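Local coordinates for uncharacterized protein (Bacteroides ovatus, PDB 4FS7), which is of unknown function but, as an extracellular protein built of BspA-type leucine-rich repeats, probably binds other proteins, at residues 373-376 with 377-380; 287-290 with 291-294. All coordinates share one frame; numbering follows the deposited sequence. Where two conformers were deposited one is given.

Interaction 1: 373-376 with 377-380; sequences LPKR and LEQY
Lys375 and Glu378 run side by side on a 3-10 turn that leaves strand 370-374 near the C-terminal end of a leucine-rich-repeat solenoid. Two successive i to i+3 backbone bonds form the turn: Leu377 N donates to Pro374 O (2.9 Å), and Glu378 N donates to Lys375 O at an N-H...O angle of 155°. One side chain, that of Leu377, fills the inner side of the turn. Its CB rests near Pro374 O, its CG lies against Pro374 CG, and the branches then part. CD1 goes to the strand side, 3.9 Å from Pro374 CG and 4.0 Å from CD2 of Leu373, whose side chain it meets at about a right angle; CD2 goes the other way, 3.8 Å from Arg376 NH1. The Arg376 chain, bent at chi3, lays one face of its guanidinium over Leu377 CG, and its NH1 is held by the carbonyl oxygen of Leu354, in the loop before strand 356-357. The Leu377 side chain also rests on Leu354, which joins the turn to the preceding coil. The outer side is polar, with Lys375 exposed and Glu378 partly so. The CB of Lys375 points away from the following residues; with CG anti to the backbone N (chi1 -173°), it is the bend at chi2 (85°) that brings the end of the chain back alongside Glu378, both pointing the same way. The Glu378 side chain also touches Trp392 of strand 389-393. Glu378 has two conformers, and in the one described here the ammonium NZ of Lys375 forms a salt bridge with OE1 of Glu378 at 2.8 Å, on the syn lone pair of that oxygen.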
ATOM      1  N   LEU A 373       0.585  43.221  -8.845  1.00 19.24           N
ATOM      2  CA  LEU A 373      -0.831  42.809  -8.856  1.00 20.10           C
ATOM      3  C   LEU A 373      -1.724  43.885  -9.443  1.00 19.75           C
ATOM      4  O   LEU A 373      -1.468  45.071  -9.236  1.00 20.99           O
ATOM      5  CB  LEU A 373      -1.361  42.535  -7.428  1.00 22.34           C
ATOM      6  CG  LEU A 373      -1.107  41.211  -6.725  1.00 22.67           C
ATOM      7  CD1 LEU A 373      -1.600  41.344  -5.293  1.00 25.34           C
ATOM      8  CD2 LEU A 373      -1.768  40.096  -7.430  1.00 22.45           C
ATOM      9  N   PRO A 374      -2.852  43.500 -10.035  1.00 20.76           N
ATOM     10  CA  PRO A 374      -3.826  44.509 -10.406  1.00 23.37           C
ATOM     11  C   PRO A 374      -4.430  45.129  -9.157  1.00 21.51           C
ATOM     12  O   PRO A 374      -4.627  44.448  -8.147  1.00 19.50           O
ATOM     13  CB  PRO A 374      -4.871  43.741 -11.215  1.00 25.48           C
ATOM     14  CG  PRO A 374      -4.731  42.364 -10.798  1.00 27.13           C
ATOM     15  CD  PRO A 374      -3.302  42.152 -10.396  1.00 21.36           C
ATOM     16  N   LYS A 375      -4.696  46.420  -9.243  1.00 21.30           N
ATOM     17  CA  LYS A 375      -5.448  47.137  -8.234  1.00 21.89           C
ATOM     18  C   LYS A 375      -6.734  46.384  -7.866  1.00 18.80           C
ATOM     19  O   LYS A 375      -7.141  46.388  -6.717  1.00 19.42           O
ATOM     20  CB  LYS A 375      -5.735  48.548  -8.753  1.00 23.81           C
ATOM     21  CG  LYS A 375      -6.368  49.474  -7.754  1.00 30.93           C
ATOM     22  CD  LYS A 375      -5.330  50.155  -6.869  1.00 33.74           C
ATOM     23  CE  LYS A 375      -5.953  51.361  -6.149  1.00 34.09           C
ATOM     24  NZ  LYS A 375      -5.168  51.768  -4.952  1.00 38.40           N
ATOM     25  N   ARG A 376      -7.337  45.694  -8.833  1.00 21.61           N
ATOM     26  CA  ARG A 376      -8.533  44.867  -8.653  1.00 22.84           C
ATOM     27  C   ARG A 376      -8.387  43.786  -7.568  1.00 20.86           C
ATOM     28  O   ARG A 376      -9.365  43.312  -6.987  1.00 21.38           O
ATOM     29  CB  ARG A 376      -8.868  44.219 -10.019  1.00 27.59           C
ATOM     30  CG  ARG A 376      -9.796  43.044 -10.004  1.00 30.48           C
ATOM     31  CD  ARG A 376     -10.098  42.593 -11.463  1.00 32.15           C
ATOM     32  NE  ARG A 376      -8.926  41.974 -12.089  1.00 33.27           N
ATOM     33  CZ  ARG A 376      -8.532  40.722 -11.839  1.00 33.88           C
ATOM     34  NH1 ARG A 376      -9.219  39.956 -10.987  1.00 33.33           N
ATOM     35  NH2 ARG A 376      -7.444  40.241 -12.423  1.00 36.76           N
ATOM     36  N   LEU A 377      -7.150  43.407  -7.285  1.00 17.66           N
ATOM     37  CA  LEU A 377      -6.876  42.385  -6.266  1.00 16.06           C
ATOM     38  C   LEU A 377      -6.223  42.953  -5.032  1.00 13.59           C
ATOM     39  O   LEU A 377      -5.728  42.187  -4.181  1.00 13.69           O
ATOM     40  CB  LEU A 377      -5.972  41.274  -6.878  1.00 16.24           C
ATOM     41  CG  LEU A 377      -6.587  40.378  -7.966  1.00 18.91           C
ATOM     42  CD1 LEU A 377      -5.566  39.390  -8.488  1.00 20.59           C
ATOM     43  CD2 LEU A 377      -7.820  39.629  -7.502  1.00 19.80           C
ATOM     44  N   GLU A 378      -6.276  44.282  -4.846  1.00 13.55           N
ATOM     45  CA  GLU A 378      -5.532  44.878  -3.741  1.00 13.15           C
ATOM     46  C   GLU A 378      -6.005  44.445  -2.357  1.00 12.18           C
ATOM     47  O   GLU A 378      -5.215  44.522  -1.416  1.00 12.29           O
ATOM     48  CB  GLU A 378      -5.450  46.421  -3.854  0.60 15.54           C
ATOM     49  CG  GLU A 378      -6.787  47.082  -3.710  0.60 14.95           C
ATOM     50  CD  GLU A 378      -6.723  48.601  -3.647  0.60 17.08           C
ATOM     51  OE1 GLU A 378      -5.708  49.182  -4.112  0.60 19.89           O
ATOM     52  OE2 GLU A 378      -7.702  49.210  -3.141  0.60 17.04           O
ATOM     53  N   GLN A 379      -7.259  44.012  -2.218  1.00 11.48           N
ATOM     54  CA  GLN A 379      -7.745  43.528  -0.909  1.00 11.95           C
ATOM     55  C   GLN A 379      -6.979  42.318  -0.427  1.00 11.40           C
ATOM     56  O   GLN A 379      -7.023  42.021   0.753  1.00 12.44           O
ATOM     57  CB  GLN A 379      -9.242  43.221  -0.960  1.00 12.72           C
ATOM     58  CG  GLN A 379      -9.661  42.026  -1.787  1.00 14.40           C
ATOM     59  CD  GLN A 379      -9.859  42.317  -3.274  1.00 17.61           C
ATOM     60  OE1 GLN A 379      -9.313  43.285  -3.869  1.00 18.83           O
ATOM     61  NE2 GLN A 379     -10.659  41.460  -3.894  1.00 18.45           N
ATOM     62  N   TYR A 380      -6.308  41.610  -1.335  1.00 11.18           N
ATOM     63  CA  TYR A 380      -5.508  40.452  -0.930  1.00 11.03           C
ATOM     64  C   TYR A 380      -4.112  40.813  -0.444  1.00 10.55           C
ATOM     65  O   TYR A 380      -3.320  39.934  -0.104  1.00 11.09           O
ATOM     66  CB  TYR A 380      -5.479  39.404  -2.067  1.00 11.92           C
ATOM     67  CG  TYR A 380      -6.837  38.899  -2.422  1.00 11.71           C
ATOM     68  CD1 TYR A 380      -7.673  38.362  -1.452  1.00 11.70           C
ATOM     69  CD2 TYR A 380      -7.321  38.979  -3.721  1.00 12.52           C
ATOM     70  CE1 TYR A 380      -8.948  37.889  -1.775  1.00 12.70           C
ATOM     71  CE2 TYR A 380      -8.589  38.499  -4.047  1.00 13.83           C
ATOM     72  CZ  TYR A 380      -9.411  37.943  -3.051  1.00 12.73           C
ATOM     73  OH  TYR A 380     -10.671  37.494  -3.395  1.00 16.64           O
TER
HETATM   74  O   HOH W   1      -7.696  51.632  -2.550  1.00 36.73           O

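Interaction 2: 287-290 with 291-294; sequences IVPE and KTFY. With EDO (1,2-ethanediol), chain C.
Thr292 has OG1 beside its own backbone N (chi1 -62°), and Val288 has CG1 anti to its N (chi1 180°); these two rotations bring the Thr292 hydroxyl to Pro289 O and the Val288 methyl against that hydroxyl. From there Thr292 grips Pro289 O twice. OG1 donates at 2.7 Å, and the backbone N of Thr292 closes the type II beta turn from Pro289 to Thr292 with a longer bond of 3.3 Å to the same oxygen, bent at 140°. Both donors stand on the same face of the carbonyl plane, above it rather than in it, so the carbonyl is held from one side by a single residue, and the OG1 bond holds the hydroxyl in its rotation. The oxygen end of Thr292 is further packed by apolar carbon: Val288 CG1 lies 3.6 Å from OG1, and Pro289 CD comes to 3.3 Å. The Val288 and Thr292 side chains cross at about a right angle, and Val288 CG1 goes on to Phe293 CE2 at 4.0 Å, approaching the ring obliquely. Thr292 CG2 sits over one face of that ring, displaced toward its rim. At the outer corner of the turn Glu290 and Lys291 run side by side in the same direction, with a long salt bridge of 3.8 Å between OE2 of Glu290 and NZ of Lys291. A 1,2-ethanediol, probably from the crystallisation liquor, accepts a bond from Ile287 N. A type I turn from Lys291 to Tyr294 follows directly. The coil stacks on its neighbours on both sides: backbone bonds join Thr292 to Phe272 and Lys291 to Glu313, strand 287-288 pairs in parallel with 310-311, Phe293 meets the ring of Phe316, and Val288 and Pro289 pack on Tyr283 of strand 280-283.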
ATOM      1  N   ILE A 287      -6.551  21.028 -11.629  1.00 11.87           N
ATOM      2  CA  ILE A 287      -6.509  21.442 -10.234  1.00 11.14           C
ATOM      3  C   ILE A 287      -5.271  20.812  -9.594  1.00 10.88           C
ATOM      4  O   ILE A 287      -5.030  19.608  -9.781  1.00 11.19           O
ATOM      5  CB  ILE A 287      -7.772  20.972  -9.485  1.00 12.79           C
ATOM      6  CG1 ILE A 287      -9.029  21.641 -10.009  1.00 13.20           C
ATOM      7  CG2 ILE A 287      -7.631  21.198  -7.951  1.00 14.22           C
ATOM      8  CD1 ILE A 287     -10.306  20.867  -9.732  1.00 20.91           C
ATOM      9  N   VAL A 288      -4.525  21.598  -8.821  1.00 10.92           N
ATOM     10  CA  VAL A 288      -3.547  21.098  -7.860  1.00 10.27           C
ATOM     11  C   VAL A 288      -4.321  20.944  -6.536  1.00  9.69           C
ATOM     12  O   VAL A 288      -4.676  21.943  -5.936  1.00 11.25           O
ATOM     13  CB  VAL A 288      -2.347  22.046  -7.614  1.00 10.98           C
ATOM     14  CG1 VAL A 288      -1.355  21.430  -6.559  1.00 11.81           C
ATOM     15  CG2 VAL A 288      -1.625  22.375  -8.921  1.00 12.34           C
ATOM     16  N   PRO A 289      -4.691  19.718  -6.140  1.00  9.85           N
ATOM     17  CA  PRO A 289      -5.568  19.584  -4.953  1.00  9.47           C
ATOM     18  C   PRO A 289      -4.943  20.076  -3.663  1.00  8.31           C
ATOM     19  O   PRO A 289      -3.731  20.317  -3.573  1.00  8.82           O
ATOM     20  CB  PRO A 289      -5.784  18.050  -4.861  1.00 11.69           C
ATOM     21  CG  PRO A 289      -5.510  17.529  -6.180  1.00 12.67           C
ATOM     22  CD  PRO A 289      -4.469  18.416  -6.789  1.00  9.97           C
ATOM     23  N   GLU A 290      -5.771  20.189  -2.641  1.00  8.73           N
ATOM     24  CA  GLU A 290      -5.279  20.543  -1.326  1.00  8.89           C
ATOM     25  C   GLU A 290      -4.049  19.741  -0.928  1.00  8.20           C
ATOM     26  O   GLU A 290      -4.009  18.517  -1.130  1.00  8.55           O
ATOM     27  CB  GLU A 290      -6.400  20.411  -0.279  1.00 10.38           C
ATOM     28  CG  GLU A 290      -6.858  18.979  -0.024  1.00 13.24           C
ATOM     29  CD  GLU A 290      -7.728  18.784   1.201  1.00 19.03           C
ATOM     30  OE1 GLU A 290      -8.511  19.695   1.508  1.00 26.06           O
ATOM     31  OE2 GLU A 290      -7.651  17.714   1.857  1.00 20.59           O
ATOM     32  N   LYS A 291      -3.074  20.421  -0.345  1.00  8.01           N
ATOM     33  CA  LYS A 291      -1.964  19.823   0.340  1.00  7.30           C
ATOM     34  C   LYS A 291      -1.108  18.946  -0.558  1.00  8.21           C
ATOM     35  O   LYS A 291      -0.305  18.152  -0.033  1.00  8.78           O
ATOM     36  CB  LYS A 291      -2.461  19.025   1.565  1.00  8.07           C
ATOM     37  CG  LYS A 291      -3.300  19.858   2.542  1.00 10.44           C
ATOM     38  CD  LYS A 291      -4.120  18.984   3.506  1.00 15.26           C
ATOM     39  CE  LYS A 291      -5.070  19.800   4.339  1.00 18.20           C
ATOM     40  NZ  LYS A 291      -5.978  18.859   5.084  1.00 27.47           N
ATOM     41  N   THR A 292      -1.156  19.128  -1.887  1.00  8.01           N
ATOM     42  CA  THR A 292      -0.442  18.200  -2.768  1.00  8.03           C
ATOM     43  C   THR A 292       1.025  18.095  -2.467  1.00  7.94           C
ATOM     44  O   THR A 292       1.590  16.984  -2.484  1.00  9.02           O
ATOM     45  CB  THR A 292      -0.682  18.578  -4.271  1.00  8.96           C
ATOM     46  OG1 THR A 292      -2.077  18.465  -4.574  1.00  8.94           O
ATOM     47  CG2 THR A 292       0.083  17.682  -5.223  1.00  9.40           C
ATOM     48  N   PHE A 293       1.690  19.250  -2.296  1.00  7.38           N
ATOM     49  CA  PHE A 293       3.105  19.297  -2.039  1.00  7.39           C
ATOM     50  C   PHE A 293       3.427  19.811  -0.649  1.00  7.98           C
ATOM     51  O   PHE A 293       4.493  20.391  -0.396  1.00  9.32           O
ATOM     52  CB  PHE A 293       3.819  20.145  -3.124  1.00  8.04           C
ATOM     53  CG  PHE A 293       3.528  19.693  -4.510  1.00  8.12           C
ATOM     54  CD1 PHE A 293       4.127  18.543  -5.018  1.00 10.19           C
ATOM     55  CD2 PHE A 293       2.635  20.374  -5.310  1.00  9.34           C
ATOM     56  CE1 PHE A 293       3.860  18.105  -6.288  1.00 11.39           C
ATOM     57  CE2 PHE A 293       2.347  19.968  -6.622  1.00 11.96           C
ATOM     58  CZ  PHE A 293       2.955  18.806  -7.087  1.00 11.86           C
ATOM     59  N   TYR A 294       2.518  19.571   0.294  1.00  8.07           N
ATOM     60  CA  TYR A 294       2.749  20.049   1.670  1.00  8.04           C
ATOM     61  C   TYR A 294       4.058  19.509   2.211  1.00  8.18           C
ATOM     62  O   TYR A 294       4.288  18.294   2.182  1.00  9.28           O
ATOM     63  CB  TYR A 294       1.598  19.569   2.611  1.00  9.22           C
ATOM     64  CG  TYR A 294       1.588  20.327   3.926  1.00  8.46           C
ATOM     65  CD1 TYR A 294       2.490  20.061   4.916  1.00  9.88           C
ATOM     66  CD2 TYR A 294       0.681  21.381   4.128  1.00  9.32           C
ATOM     67  CE1 TYR A 294       2.563  20.860   6.047  1.00  9.77           C
ATOM     68  CE2 TYR A 294       0.702  22.146   5.270  1.00  9.46           C
ATOM     69  CZ  TYR A 294       1.660  21.897   6.234  1.00  9.73           C
ATOM     70  OH  TYR A 294       1.791  22.694   7.354  1.00 12.74           O
TER
HETATM   71  C1  EDO C 502      -7.108  17.121 -10.272  1.00 22.27           C
HETATM   72  O1  EDO C 502      -7.411  18.002 -11.426  1.00 22.16           O
HETATM   73  C2  EDO C 502      -8.259  16.969  -9.241  1.00 28.32           C
HETATM   74  O2  EDO C 502      -9.069  15.803  -9.539  1.00 27.34           O

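How the interactions relate
Both contacts belong to the same BspA-type leucine-rich-repeat region and lie on the same side of the centre of the chain, with interaction 2 coming first in sequence. Their centres are 24 Å apart and their nearest atoms about 17 Å apart, so they do not touch. Strand 287-288, at one edge of the parallel sheet that continues through 310-311 and 333-334 to 356-357, carries interaction 2; interaction 1 follows strand 370-374, which pairs with 389-393 in a separate sheet near the C-terminus. Each thus turns the chain out of a strand within a different coil, one well inside the solenoid and one near its end.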